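Local coordinates for CheC, inhibitor of MCP methylation / FliN fusion protein (PDB 4HYN) that serves as a flagellar rotor protein of the CheC phosphatase family and probably removes the phosphoryl group from the chemotaxis response regulator CheY, at residues K9-E14 / E193-K198; G16-G21 / A121-E126; S22-L27 / R33-T38; V61-T66 / Q115-A120; E126-T131 / K189-Y194. All coordinates share one frame; numbering follows the deposited sequence.

Contact 1 of 5, residues K9-E14 / E193-K198; sequences KDMIGE and EYFTKK
M11, present as selenomethionine, lies over one face of the F195 ring. Its CG is 3.7 Å from the centroid of the F195 ring, and the line joining them leans only 5° from the ring normal, so the CH-pi contact is centred on the face. The two side chains run alongside each other in opposing senses, which brings M11 SE to 3.6 Å from F195 CB, at the root of the phenylalanine. Seen from the ring the selenium is oblique, 32° off the normal. F195 has its CG anti to the backbone N (chi1 -171°), which carries the ring across to helix 6-30. E14, almost one turn after M11, approaches differently: its extended chain crosses F195 at about a right angle, and OE2 comes obliquely to 4.2 Å from F195 CZ. V188, M191 and Y192 also touch M11, extending its packing against helix 185-200. With an alanine at F195, M11 CG would probably lose the aromatic face it rests on, and a gap would open between the two helices. The geometry is that of a Met-aromatic contact, here joining helix 6-30 to the C-terminal helix 185-200.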
# COMPACT_ATOMS: atom_id res chain seq x y z
N LYS A 9 5.74 -9.76 11.67
CA LYS A 9 4.93 -10.02 10.49
C LYS A 9 3.46 -10.05 10.89
O LYS A 9 2.60 -9.63 10.13
CB LYS A 9 5.30 -11.36 9.85
CG LYS A 9 6.62 -11.38 9.11
CD LYS A 9 6.70 -12.63 8.23
CE LYS A 9 8.01 -12.72 7.51
NZ LYS A 9 9.12 -12.83 8.49
N ASP A 10 3.16 -10.60 12.07
CA ASP A 10 1.78 -10.65 12.56
C ASP A 10 1.25 -9.24 12.84
O ASP A 10 0.07 -8.96 12.61
CB ASP A 10 1.66 -11.51 13.83
CG ASP A 10 1.54 -13.01 13.52
OD1 ASP A 10 0.68 -13.39 12.70
OD2 ASP A 10 2.30 -13.81 14.13
N MSE A 11 2.11 -8.36 13.32
CA MSE A 11 1.71 -6.98 13.58
C MSE A 11 1.36 -6.31 12.25
O MSE A 11 0.36 -5.58 12.17
CB MSE A 11 2.83 -6.20 14.26
CG MSE A 11 2.56 -4.70 14.29
SE MSE A 11 4.13 -3.63 14.59
CE MSE A 11 4.94 -3.78 12.84
N ILE A 12 2.19 -6.55 11.23
CA ILE A 12 1.99 -6.00 9.89
C ILE A 12 0.58 -6.32 9.40
O ILE A 12 -0.11 -5.46 8.86
CB ILE A 12 2.99 -6.59 8.87
CG1 ILE A 12 4.41 -6.10 9.13
CG2 ILE A 12 2.56 -6.26 7.45
CD1 ILE A 12 4.54 -4.60 9.17
N GLY A 13 0.18 -7.59 9.57
CA GLY A 13 -1.13 -8.01 9.14
C GLY A 13 -2.25 -7.37 9.93
O GLY A 13 -3.25 -6.92 9.37
N GLU A 14 -2.06 -7.30 11.25
CA GLU A 14 -3.06 -6.73 12.13
C GLU A 14 -3.26 -5.23 11.91
O GLU A 14 -4.38 -4.79 11.69
CB GLU A 14 -2.72 -7.07 13.57
CG GLU A 14 -2.74 -8.58 13.82
CD GLU A 14 -2.37 -8.98 15.24
OE1 GLU A 14 -3.13 -9.78 15.84
OE2 GLU A 14 -1.32 -8.54 15.74
N GLU A 193 8.48 -1.26 17.88
CA GLU A 193 8.88 -0.66 19.15
C GLU A 193 7.71 0.10 19.75
O GLU A 193 7.48 0.04 20.95
CB GLU A 193 10.07 0.28 18.97
CG GLU A 193 11.40 -0.41 18.69
CD GLU A 193 12.48 0.53 18.18
OE1 GLU A 193 12.49 1.73 18.55
OE2 GLU A 193 13.33 0.06 17.38
N TYR A 194 6.98 0.82 18.91
CA TYR A 194 5.81 1.58 19.35
C TYR A 194 4.68 0.63 19.73
O TYR A 194 3.94 0.85 20.69
CB TYR A 194 5.31 2.49 18.24
CG TYR A 194 6.10 3.75 18.03
CD1 TYR A 194 6.66 4.04 16.79
CD2 TYR A 194 6.25 4.68 19.06
CE1 TYR A 194 7.36 5.22 16.57
CE2 TYR A 194 6.95 5.87 18.85
CZ TYR A 194 7.50 6.13 17.60
OH TYR A 194 8.21 7.29 17.37
N PHE A 195 4.54 -0.42 18.93
CA PHE A 195 3.50 -1.43 19.10
C PHE A 195 3.65 -2.27 20.38
O PHE A 195 2.68 -2.48 21.10
CB PHE A 195 3.50 -2.35 17.89
CG PHE A 195 2.34 -3.30 17.84
CD1 PHE A 195 1.10 -2.87 17.38
CD2 PHE A 195 2.51 -4.64 18.16
CE1 PHE A 195 0.05 -3.76 17.25
CE2 PHE A 195 1.47 -5.55 18.04
CZ PHE A 195 0.23 -5.10 17.57
N THR A 196 4.86 -2.74 20.65
CA THR A 196 5.07 -3.56 21.84
C THR A 196 4.95 -2.80 23.14
O THR A 196 4.50 -3.35 24.15
CB THR A 196 6.39 -4.33 21.80
OG1 THR A 196 7.46 -3.45 21.44
CG2 THR A 196 6.29 -5.44 20.80
N LYS A 197 5.31 -1.51 23.11
CA LYS A 197 5.21 -0.67 24.29
C LYS A 197 3.77 -0.62 24.82
O LYS A 197 3.56 -0.66 26.03
CB LYS A 197 5.71 0.74 24.01
CG LYS A 197 5.61 1.68 25.21
CD LYS A 197 5.91 3.10 24.82
CE LYS A 197 5.73 4.07 25.98
NZ LYS A 197 6.03 5.48 25.57
N LYS A 198 2.79 -0.53 23.92
CA LYS A 198 1.42 -0.49 24.40
C LYS A 198 0.69 -1.83 24.50
O LYS A 198 -0.45 -1.88 24.96
CB LYS A 198 0.58 0.61 23.73
CG LYS A 198 0.42 0.53 22.25
CD LYS A 198 -0.84 1.28 21.82
CE LYS A 198 -0.82 2.75 22.21
NZ LYS A 198 -2.05 3.44 21.70

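Contact 2 of 5, residues G16-G21 / A121-E126; sequences GNIAMG and ATSLSE
S123 turns its OG anti to the backbone N (chi1 175°), a torsion that sends the hydroxyl across to I18 and A19 on the neighbouring helix. I18 answers with its CG2 branch, which is also anti to its own N, while CG1 lies beside that N. These residues form a close helix-helix contact between 6-30 and 103-128, the two long helices that lie side by side against the antiparallel sheet of this CheC-like fold. The evidence for closeness is the backbone itself: A19 CA and S123 CA are 5.1 Å apart, a separation consistent with the small alanine and serine that face each other. S123 CB stands 3.8 Å from A19 CA, and S123 OG is 3.5 Å from the same A19 CA. From the I18 side, CG2 comes to 3.3 Å from S123 OG. The hydroxyl therefore meets carbon from two directions, and across these segments it acts by shape rather than by bonding. Around this spot the seam continues: S22 touches S123, and L124 packs on I15 of the first helix and on L69 and I132 in loops. Within the second helix, S125 OG donates to A121 O at 2.8 Å, with a C=O...donor angle of 142° and the donor lying 37° out of the carbonyl plane. S125 N donates to the same A121 O, also at 2.8 Å, from the opposite face of that plane.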
# COMPACT_ATOMS: atom_id res chain seq x y z
N GLY A 16 -2.35 -3.67 9.34
CA GLY A 16 -2.73 -3.53 7.94
C GLY A 16 -4.24 -3.67 7.78
O GLY A 16 -4.84 -2.96 6.99
N ASN A 17 -4.85 -4.58 8.54
CA ASN A 17 -6.29 -4.76 8.47
C ASN A 17 -7.03 -3.53 8.99
O ASN A 17 -8.08 -3.14 8.46
CB ASN A 17 -6.74 -6.01 9.24
CG ASN A 17 -6.73 -7.27 8.38
OD1 ASN A 17 -5.86 -8.13 8.51
ND2 ASN A 17 -7.71 -7.37 7.49
N ILE A 18 -6.46 -2.89 10.01
CA ILE A 18 -7.07 -1.71 10.59
C ILE A 18 -6.83 -0.46 9.75
O ILE A 18 -7.77 0.23 9.39
CB ILE A 18 -6.54 -1.48 12.02
CG1 ILE A 18 -6.93 -2.66 12.92
CG2 ILE A 18 -7.08 -0.17 12.58
CD1 ILE A 18 -6.25 -2.63 14.26
N ALA A 19 -5.57 -0.18 9.45
CA ALA A 19 -5.23 1.00 8.66
C ALA A 19 -5.81 0.94 7.25
O ALA A 19 -6.61 1.80 6.88
CB ALA A 19 -3.71 1.20 8.63
N MSE A 20 -5.44 -0.09 6.49
CA MSE A 20 -5.96 -0.22 5.13
C MSE A 20 -7.47 -0.42 5.14
O MSE A 20 -8.14 -0.12 4.15
CB MSE A 20 -5.29 -1.37 4.38
CG MSE A 20 -5.14 -1.08 2.90
SE MSE A 20 -4.18 0.59 2.63
CE MSE A 20 -5.18 1.25 1.10
N GLY A 21 -7.98 -0.97 6.24
CA GLY A 21 -9.40 -1.18 6.38
C GLY A 21 -10.09 0.17 6.53
O GLY A 21 -11.21 0.36 6.08
N ALA A 121 -2.72 6.48 7.40
CA ALA A 121 -1.75 7.14 8.27
C ALA A 121 -2.43 7.62 9.55
O ALA A 121 -1.88 7.49 10.64
CB ALA A 121 -1.11 8.30 7.54
N THR A 122 -3.65 8.14 9.42
CA THR A 122 -4.41 8.63 10.57
C THR A 122 -4.73 7.47 11.50
O THR A 122 -4.60 7.58 12.72
CB THR A 122 -5.70 9.31 10.13
OG1 THR A 122 -5.38 10.44 9.31
CG2 THR A 122 -6.52 9.77 11.33
N SER A 123 -5.15 6.34 10.92
CA SER A 123 -5.48 5.15 11.69
C SER A 123 -4.23 4.61 12.36
O SER A 123 -4.27 4.22 13.53
CB SER A 123 -6.06 4.08 10.77
OG SER A 123 -6.28 2.87 11.47
N LEU A 124 -3.13 4.61 11.63
CA LEU A 124 -1.86 4.13 12.16
C LEU A 124 -1.38 5.02 13.31
O LEU A 124 -0.92 4.52 14.33
CB LEU A 124 -0.80 4.10 11.04
CG LEU A 124 0.46 3.29 11.34
CD1 LEU A 124 0.07 1.83 11.67
CD2 LEU A 124 1.44 3.33 10.16
N SER A 125 -1.52 6.33 13.15
CA SER A 125 -1.10 7.27 14.19
C SER A 125 -1.85 7.04 15.50
O SER A 125 -1.25 7.00 16.57
CB SER A 125 -1.27 8.71 13.71
OG SER A 125 -0.46 8.94 12.58
N GLU A 126 -3.17 6.89 15.40
CA GLU A 126 -3.99 6.65 16.58
C GLU A 126 -3.62 5.30 17.18
O GLU A 126 -3.46 5.17 18.39
CB GLU A 126 -5.48 6.69 16.22
CG GLU A 126 -5.95 8.07 15.79
CD GLU A 126 -7.37 8.10 15.25
OE1 GLU A 126 -7.82 7.10 14.64
OE2 GLU A 126 -8.04 9.14 15.42

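Contact 3 of 5, residues S22-L27 / R33-T38; sequences SAATTL and RDIHIT
I35 opens the strand side of this contact by pointing at A24 and L27, where the chain, after leaving helix 6-30, turns and runs back along the C-terminal part of that helix as strand 35-46. The pairing is a helix packed antiparallel on a sheet strand: the axes of 22-27 and 35-38 approach to 7.6 Å, and their directions differ by 166°. Closest in backbone terms are A24 CA and I35 CA, 5.9 Å apart, a short span that the small alanine permits. Just before the strand, R33 O receives a hydrogen bond from S28 OG. At I35 the two branches divide the work. CG2 faces A24 CB at 4.0 Å, while the CG1 arm lies beside the backbone N (chi1 -59°) and takes CD1 toward the leucine. There L27 CD1 meets I35 CD1 at 3.3 Å, with the two side chains crossing obliquely. The approach is tight for two methyl carbons, and L27 chi2 (-100°) sits away from a staggered position, so its exact closeness is uncertain. M116 of helix 103-128 also touches A23 and L27. H36 follows, and its part is played by the backbone: hydrogen bonds pair H36 with E170 and T38 with E168, joining this outermost strand to 161-171, while D34 pairs with E172 just beyond. M169 of that neighbouring strand touches both isoleucines. I37 then returns to the helix side, reached by the same alanine that serves I35: its extended CG1 arm ends with CD1 3.8 Å from A24 CB.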
# COMPACT_ATOMS: atom_id res chain seq x y z
N SER A 22 -9.39 1.11 7.16
CA SER A 22 -9.91 2.46 7.35
C SER A 22 -9.91 3.16 5.99
O SER A 22 -10.87 3.86 5.62
CB SER A 22 -9.03 3.21 8.36
OG SER A 22 -9.66 4.38 8.83
N ALA A 23 -8.86 2.92 5.21
CA ALA A 23 -8.74 3.49 3.87
C ALA A 23 -9.88 2.99 2.98
O ALA A 23 -10.35 3.71 2.09
CB ALA A 23 -7.40 3.11 3.27
N ALA A 24 -10.33 1.77 3.23
CA ALA A 24 -11.40 1.15 2.47
C ALA A 24 -12.76 1.75 2.82
O ALA A 24 -13.62 1.91 1.94
CB ALA A 24 -11.42 -0.36 2.72
N THR A 25 -12.93 2.10 4.09
CA THR A 25 -14.17 2.69 4.59
C THR A 25 -14.43 4.09 4.03
O THR A 25 -15.57 4.43 3.74
CB THR A 25 -14.20 2.71 6.13
OG1 THR A 25 -14.20 1.36 6.62
CG2 THR A 25 -15.44 3.42 6.63
N THR A 26 -13.38 4.91 3.93
CA THR A 26 -13.54 6.26 3.39
C THR A 26 -13.77 6.15 1.89
O THR A 26 -14.55 6.90 1.31
CB THR A 26 -12.30 7.15 3.64
OG1 THR A 26 -11.13 6.49 3.15
CG2 THR A 26 -12.14 7.45 5.11
N LEU A 27 -13.11 5.18 1.28
CA LEU A 27 -13.23 4.90 -0.15
C LEU A 27 -14.65 4.46 -0.43
O LEU A 27 -15.26 4.84 -1.43
CB LEU A 27 -12.25 3.78 -0.52
CG LEU A 27 -11.70 3.69 -1.94
CD1 LEU A 27 -12.42 2.65 -2.75
CD2 LEU A 27 -11.78 5.05 -2.58
N ARG A 33 -20.58 1.85 -2.69
CA ARG A 33 -20.41 0.41 -2.55
C ARG A 33 -19.63 -0.00 -1.31
O ARG A 33 -18.77 0.73 -0.81
CB ARG A 33 -19.68 -0.13 -3.77
CG ARG A 33 -20.41 0.10 -5.07
CD ARG A 33 -19.59 -0.38 -6.24
NE ARG A 33 -20.21 -0.01 -7.51
CZ ARG A 33 -20.63 -0.88 -8.42
NH1 ARG A 33 -20.51 -2.19 -8.19
NH2 ARG A 33 -21.11 -0.46 -9.58
N ASP A 34 -19.95 -1.20 -0.82
CA ASP A 34 -19.28 -1.77 0.32
C ASP A 34 -17.91 -2.26 -0.13
O ASP A 34 -17.78 -2.86 -1.20
CB ASP A 34 -20.08 -2.94 0.91
CG ASP A 34 -21.32 -2.48 1.66
OD1 ASP A 34 -21.31 -1.36 2.23
OD2 ASP A 34 -22.30 -3.25 1.70
N ILE A 35 -16.89 -1.97 0.66
CA ILE A 35 -15.54 -2.40 0.31
C ILE A 35 -14.85 -3.02 1.51
O ILE A 35 -14.78 -2.42 2.58
CB ILE A 35 -14.71 -1.23 -0.24
CG1 ILE A 35 -15.41 -0.65 -1.48
CG2 ILE A 35 -13.30 -1.70 -0.60
CD1 ILE A 35 -14.89 0.68 -1.92
N HIS A 36 -14.35 -4.23 1.32
CA HIS A 36 -13.66 -4.93 2.38
C HIS A 36 -12.23 -5.26 1.97
O HIS A 36 -11.94 -5.52 0.81
CB HIS A 36 -14.40 -6.22 2.74
CG HIS A 36 -13.88 -6.89 3.98
ND1 HIS A 36 -13.41 -6.17 5.07
CD2 HIS A 36 -13.75 -8.19 4.31
CE1 HIS A 36 -13.01 -7.01 6.00
NE2 HIS A 36 -13.20 -8.24 5.57
N ILE A 37 -11.33 -5.24 2.95
CA ILE A 37 -9.94 -5.54 2.70
C ILE A 37 -9.37 -6.55 3.69
O ILE A 37 -9.71 -6.56 4.86
CB ILE A 37 -9.10 -4.24 2.62
CG1 ILE A 37 -9.34 -3.56 1.26
CG2 ILE A 37 -7.62 -4.53 2.79
CD1 ILE A 37 -8.57 -2.28 1.05
N THR A 38 -8.53 -7.44 3.17
CA THR A 38 -7.90 -8.49 3.95
C THR A 38 -6.40 -8.53 3.61
O THR A 38 -6.00 -8.01 2.57
CB THR A 38 -8.59 -9.86 3.65
OG1 THR A 38 -9.73 -10.01 4.51
CG2 THR A 38 -7.65 -11.05 3.82

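Contact 4 of 5, residues V61-T66 / Q115-A120; sequences VSVEYT and QMMGSA
V63 and M117 meet tip to tip, the selenomethionine methyl M117 CE lying 3.6 Å from V63 CB. The same methyl is 3.9 Å from V63 CG1, so it rests against the shoulder of the valine as well as its branch point. V61, two residues back on the strand and on the same side, supplies a second and looser touch, with V61 CG1 4.2 Å from M117 SE. One flexible side chain thus serves two valines, and M117 as a residue contributes 77 Å² of the 147 Å² buried here. Its shape explains how: CG lies beside the backbone N (chi1 -69°), the chain runs straight through chi2, and a bend at chi3 (97°) swings CE onto V63. The valine that receives this methyl has its own chi1 (108°) off a staggered value. The span is long, since V63 CA and M117 CA, the nearest such pair, are 8.3 Å apart. Further out, the valines are held by the sheet. V61 and V63 form backbone hydrogen bonds with L75 and N73 of strand 71-78, and the V61 side chain also packs on P137 and V139 of strand 133-143. On the helical side, A120 N bonds to M116 O at 3.0 Å across the turn that carries M117, and M116 points elsewhere, touching A23 and L27 of helix 6-30. All three touching residues are buried and every contact between them is apolar. The chemistry implies a joint between helix and sheet that rests on shape and filled volume, with no polar group at the interface.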
# COMPACT_ATOMS: atom_id res chain seq x y z
N VAL A 61 2.37 3.90 -6.28
CA VAL A 61 1.98 5.09 -5.54
C VAL A 61 2.81 5.09 -4.27
O VAL A 61 2.73 4.15 -3.48
CB VAL A 61 0.47 5.06 -5.16
CG1 VAL A 61 0.04 6.44 -4.67
CG2 VAL A 61 -0.38 4.63 -6.34
N SER A 62 3.63 6.11 -4.10
CA SER A 62 4.47 6.19 -2.93
C SER A 62 4.22 7.42 -2.08
O SER A 62 3.85 8.49 -2.58
CB SER A 62 5.96 6.10 -3.31
OG SER A 62 6.30 7.05 -4.30
N VAL A 63 4.44 7.26 -0.79
CA VAL A 63 4.25 8.31 0.18
C VAL A 63 5.45 8.32 1.14
O VAL A 63 6.01 7.27 1.48
CB VAL A 63 2.89 8.10 0.90
CG1 VAL A 63 3.07 7.63 2.33
CG2 VAL A 63 2.03 9.34 0.79
N GLU A 64 5.90 9.51 1.50
CA GLU A 64 7.04 9.64 2.40
C GLU A 64 6.56 9.91 3.82
O GLU A 64 5.75 10.82 4.05
CB GLU A 64 7.94 10.78 1.93
CG GLU A 64 9.31 10.81 2.57
CD GLU A 64 10.24 9.76 2.01
OE1 GLU A 64 10.88 9.05 2.82
OE2 GLU A 64 10.32 9.66 0.76
N TYR A 65 7.05 9.11 4.77
CA TYR A 65 6.69 9.26 6.18
C TYR A 65 7.60 10.25 6.89
O TYR A 65 8.82 10.21 6.74
CB TYR A 65 6.75 7.92 6.90
CG TYR A 65 5.53 7.04 6.70
CD1 TYR A 65 5.65 5.66 6.61
CD2 TYR A 65 4.25 7.59 6.65
CE1 TYR A 65 4.54 4.84 6.47
CE2 TYR A 65 3.13 6.78 6.51
CZ TYR A 65 3.29 5.40 6.42
OH TYR A 65 2.19 4.59 6.27
N THR A 66 7.00 11.12 7.70
CA THR A 66 7.75 12.12 8.45
C THR A 66 7.30 12.20 9.92
O THR A 66 6.13 11.96 10.23
CB THR A 66 7.68 13.52 7.75
OG1 THR A 66 7.97 14.56 8.70
CG2 THR A 66 6.32 13.76 7.11
N GLN A 115 -7.11 10.19 -0.40
CA GLN A 115 -8.07 9.94 0.67
C GLN A 115 -7.77 8.67 1.45
O GLN A 115 -7.85 8.66 2.68
CB GLN A 115 -9.48 9.88 0.09
CG GLN A 115 -10.48 10.82 0.76
CD GLN A 115 -10.21 12.28 0.47
OE1 GLN A 115 -9.50 12.62 -0.47
NE2 GLN A 115 -10.80 13.15 1.28
N MSE A 116 -7.40 7.62 0.74
CA MSE A 116 -7.10 6.32 1.34
C MSE A 116 -5.91 6.29 2.28
O MSE A 116 -6.05 5.90 3.44
CB MSE A 116 -6.91 5.27 0.26
CG MSE A 116 -8.19 4.81 -0.38
SE MSE A 116 -7.88 3.35 -1.61
CE MSE A 116 -8.43 4.22 -3.23
N MSE A 117 -4.74 6.64 1.77
CA MSE A 117 -3.53 6.63 2.57
C MSE A 117 -3.55 7.67 3.69
O MSE A 117 -2.88 7.50 4.71
CB MSE A 117 -2.31 6.79 1.68
CG MSE A 117 -2.07 5.57 0.82
SE MSE A 117 -0.78 5.94 -0.54
CE MSE A 117 0.79 5.24 0.35
N GLY A 118 -4.35 8.72 3.50
CA GLY A 118 -4.50 9.74 4.51
C GLY A 118 -5.19 9.11 5.71
O GLY A 118 -4.82 9.37 6.86
N SER A 119 -6.17 8.26 5.44
CA SER A 119 -6.89 7.55 6.48
C SER A 119 -6.00 6.50 7.13
O SER A 119 -6.01 6.33 8.35
CB SER A 119 -8.13 6.88 5.90
OG SER A 119 -9.03 7.86 5.44
N ALA A 120 -5.22 5.79 6.30
CA ALA A 120 -4.31 4.76 6.77
C ALA A 120 -3.31 5.34 7.76
O ALA A 120 -3.08 4.78 8.84
CB ALA A 120 -3.58 4.14 5.61

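Contact 5 of 5, residues E126-T131 / K189-Y194; sequences ELLGIT and KKMYEY
The C-terminal end of helix 103-128, where L128 and I130 meet Y194 and M191, packs on helix 185-200. The turn leaving the helix is consistent with a Schellman motif: G129 has positive phi (72°), its N makes a weak bond to E126 O, and S125 O probably accepts from I130 N. L128 crosses both partners at about a right angle, with CD2 4.1 Å from Y194 CB and 3.9 Å from M191 O, while its other methyl, CD1, is 4.2 Å from M191 CB. I130 deals with the tyrosine ring. It holds CG1 anti to its backbone N (chi1 -172°), which leaves CG2 between N and the carbonyl carbon, over the Y194 ring. There CG2 stands 4.2 Å from the centroid of the Y194 ring and 6° off the normal, a CH-pi contact over the face, and I130 CG1 comes within 4.0 Å of Y194 OH. On the opposite face K190 NZ lies 3.3 Å above the Y194 ring plane, offset toward the rim, in a cation-pi contact; K190 NZ also forms a salt bridge with E193 OE1 at 3.2 Å. Replacing L128 by a serine would probably leave Y194 CB and the M191 backbone without their apolar cover and open a gap where the helices meet. L128 gives the most buried surface and I130 covers one ring face, both set against helix 185-200 by a Schellman-type C-terminal turn.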
# COMPACT_ATOMS: atom_id res chain seq x y z
N GLU A 126 -3.17 6.89 15.40
CA GLU A 126 -3.99 6.65 16.58
C GLU A 126 -3.62 5.30 17.18
O GLU A 126 -3.46 5.17 18.39
CB GLU A 126 -5.48 6.69 16.22
CG GLU A 126 -5.95 8.07 15.79
CD GLU A 126 -7.37 8.10 15.25
OE1 GLU A 126 -7.82 7.10 14.64
OE2 GLU A 126 -8.04 9.14 15.42
N LEU A 127 -3.40 4.31 16.31
CA LEU A 127 -3.06 2.96 16.73
C LEU A 127 -1.75 2.89 17.51
O LEU A 127 -1.71 2.34 18.60
CB LEU A 127 -3.02 2.03 15.50
CG LEU A 127 -3.47 0.57 15.62
CD1 LEU A 127 -2.34 -0.30 16.11
CD2 LEU A 127 -4.69 0.45 16.54
N LEU A 128 -0.70 3.51 16.97
CA LEU A 128 0.61 3.50 17.61
C LEU A 128 0.85 4.57 18.67
O LEU A 128 1.87 4.53 19.38
CB LEU A 128 1.72 3.55 16.55
CG LEU A 128 1.82 2.33 15.63
CD1 LEU A 128 3.02 2.47 14.72
CD2 LEU A 128 1.93 1.06 16.47
N GLY A 129 -0.09 5.51 18.79
CA GLY A 129 0.04 6.57 19.78
C GLY A 129 1.12 7.58 19.43
O GLY A 129 1.82 8.09 20.30
N ILE A 130 1.23 7.89 18.15
CA ILE A 130 2.23 8.83 17.69
C ILE A 130 1.75 9.50 16.41
O ILE A 130 1.06 8.88 15.62
CB ILE A 130 3.58 8.11 17.46
CG1 ILE A 130 4.69 9.12 17.17
CG2 ILE A 130 3.46 7.09 16.34
CD1 ILE A 130 5.00 10.04 18.34
N THR A 131 2.08 10.76 16.23
CA THR A 131 1.68 11.49 15.03
C THR A 131 2.60 11.19 13.86
O THR A 131 3.82 11.35 13.93
CB THR A 131 1.63 13.02 15.30
OG1 THR A 131 0.45 13.33 16.05
CG2 THR A 131 1.59 13.81 13.99
N LYS A 189 10.47 -2.60 12.14
CA LYS A 189 11.09 -2.74 13.46
C LYS A 189 10.74 -1.52 14.31
O LYS A 189 10.50 -1.62 15.51
CB LYS A 189 12.62 -2.85 13.33
CG LYS A 189 13.31 -3.22 14.63
CD LYS A 189 14.50 -2.31 14.98
CE LYS A 189 15.80 -2.82 14.37
NZ LYS A 189 16.99 -2.02 14.80
N LYS A 190 10.70 -0.36 13.66
CA LYS A 190 10.38 0.90 14.33
C LYS A 190 8.91 0.87 14.79
O LYS A 190 8.60 1.28 15.91
CB LYS A 190 10.62 2.07 13.38
CG LYS A 190 11.26 3.29 14.03
CD LYS A 190 10.40 3.84 15.16
CE LYS A 190 11.06 3.57 16.51
NZ LYS A 190 10.12 3.72 17.65
N MSE A 191 8.02 0.40 13.92
CA MSE A 191 6.60 0.30 14.26
C MSE A 191 6.40 -0.71 15.39
O MSE A 191 5.51 -0.56 16.21
CB MSE A 191 5.78 -0.15 13.04
CG MSE A 191 5.72 0.83 11.89
SE MSE A 191 4.80 0.04 10.38
CE MSE A 191 3.14 -0.39 11.28
N TYR A 192 7.25 -1.74 15.43
CA TYR A 192 7.17 -2.76 16.46
C TYR A 192 7.55 -2.21 17.83
O TYR A 192 7.01 -2.66 18.84
CB TYR A 192 8.04 -3.97 16.10
CG TYR A 192 7.71 -5.19 16.92
CD1 TYR A 192 6.44 -5.77 16.85
CD2 TYR A 192 8.65 -5.75 17.80
CE1 TYR A 192 6.10 -6.87 17.65
CE2 TYR A 192 8.32 -6.85 18.59
CZ TYR A 192 7.04 -7.41 18.51
OH TYR A 192 6.69 -8.47 19.33
N GLU A 193 8.48 -1.26 17.88
CA GLU A 193 8.88 -0.66 19.15
C GLU A 193 7.71 0.10 19.75
O GLU A 193 7.48 0.04 20.95
CB GLU A 193 10.07 0.28 18.97
CG GLU A 193 11.40 -0.41 18.69
CD GLU A 193 12.48 0.53 18.18
OE1 GLU A 193 12.49 1.73 18.55
OE2 GLU A 193 13.33 0.06 17.38
N TYR A 194 6.98 0.82 18.91
CA TYR A 194 5.81 1.58 19.35
C TYR A 194 4.68 0.63 19.73
O TYR A 194 3.94 0.85 20.69
CB TYR A 194 5.31 2.49 18.24
CG TYR A 194 6.10 3.75 18.03
CD1 TYR A 194 6.66 4.04 16.79
CD2 TYR A 194 6.25 4.68 19.06
CE1 TYR A 194 7.36 5.22 16.57
CE2 TYR A 194 6.95 5.87 18.85
CZ TYR A 194 7.50 6.13 17.60
OH TYR A 194 8.21 7.29 17.37

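Overall arrangement
Contacts 3 and 4 are the buried ones. They bring helices 6-30 and 103-128 onto the same sheet, at its outermost strand 35-46 and at strand 57-66, and their chemistry is wholly aliphatic or selenomethionine. Contact 2, partly buried, joins those two helices directly through small residues and touches all four other contacts; for instance, A19 CB is 3.6 Å from A120 O of contact 4. Contacts 1 and 5 lie farther out, each about 17 Å from the chain centre to its own centre, and are partly buried. They share E193 and Y194 and fix helix 185-200 to helices 6-30 and 103-128 respectively. Here aromatic rings take over, with selenomethionine, isoleucine and lysine over their faces.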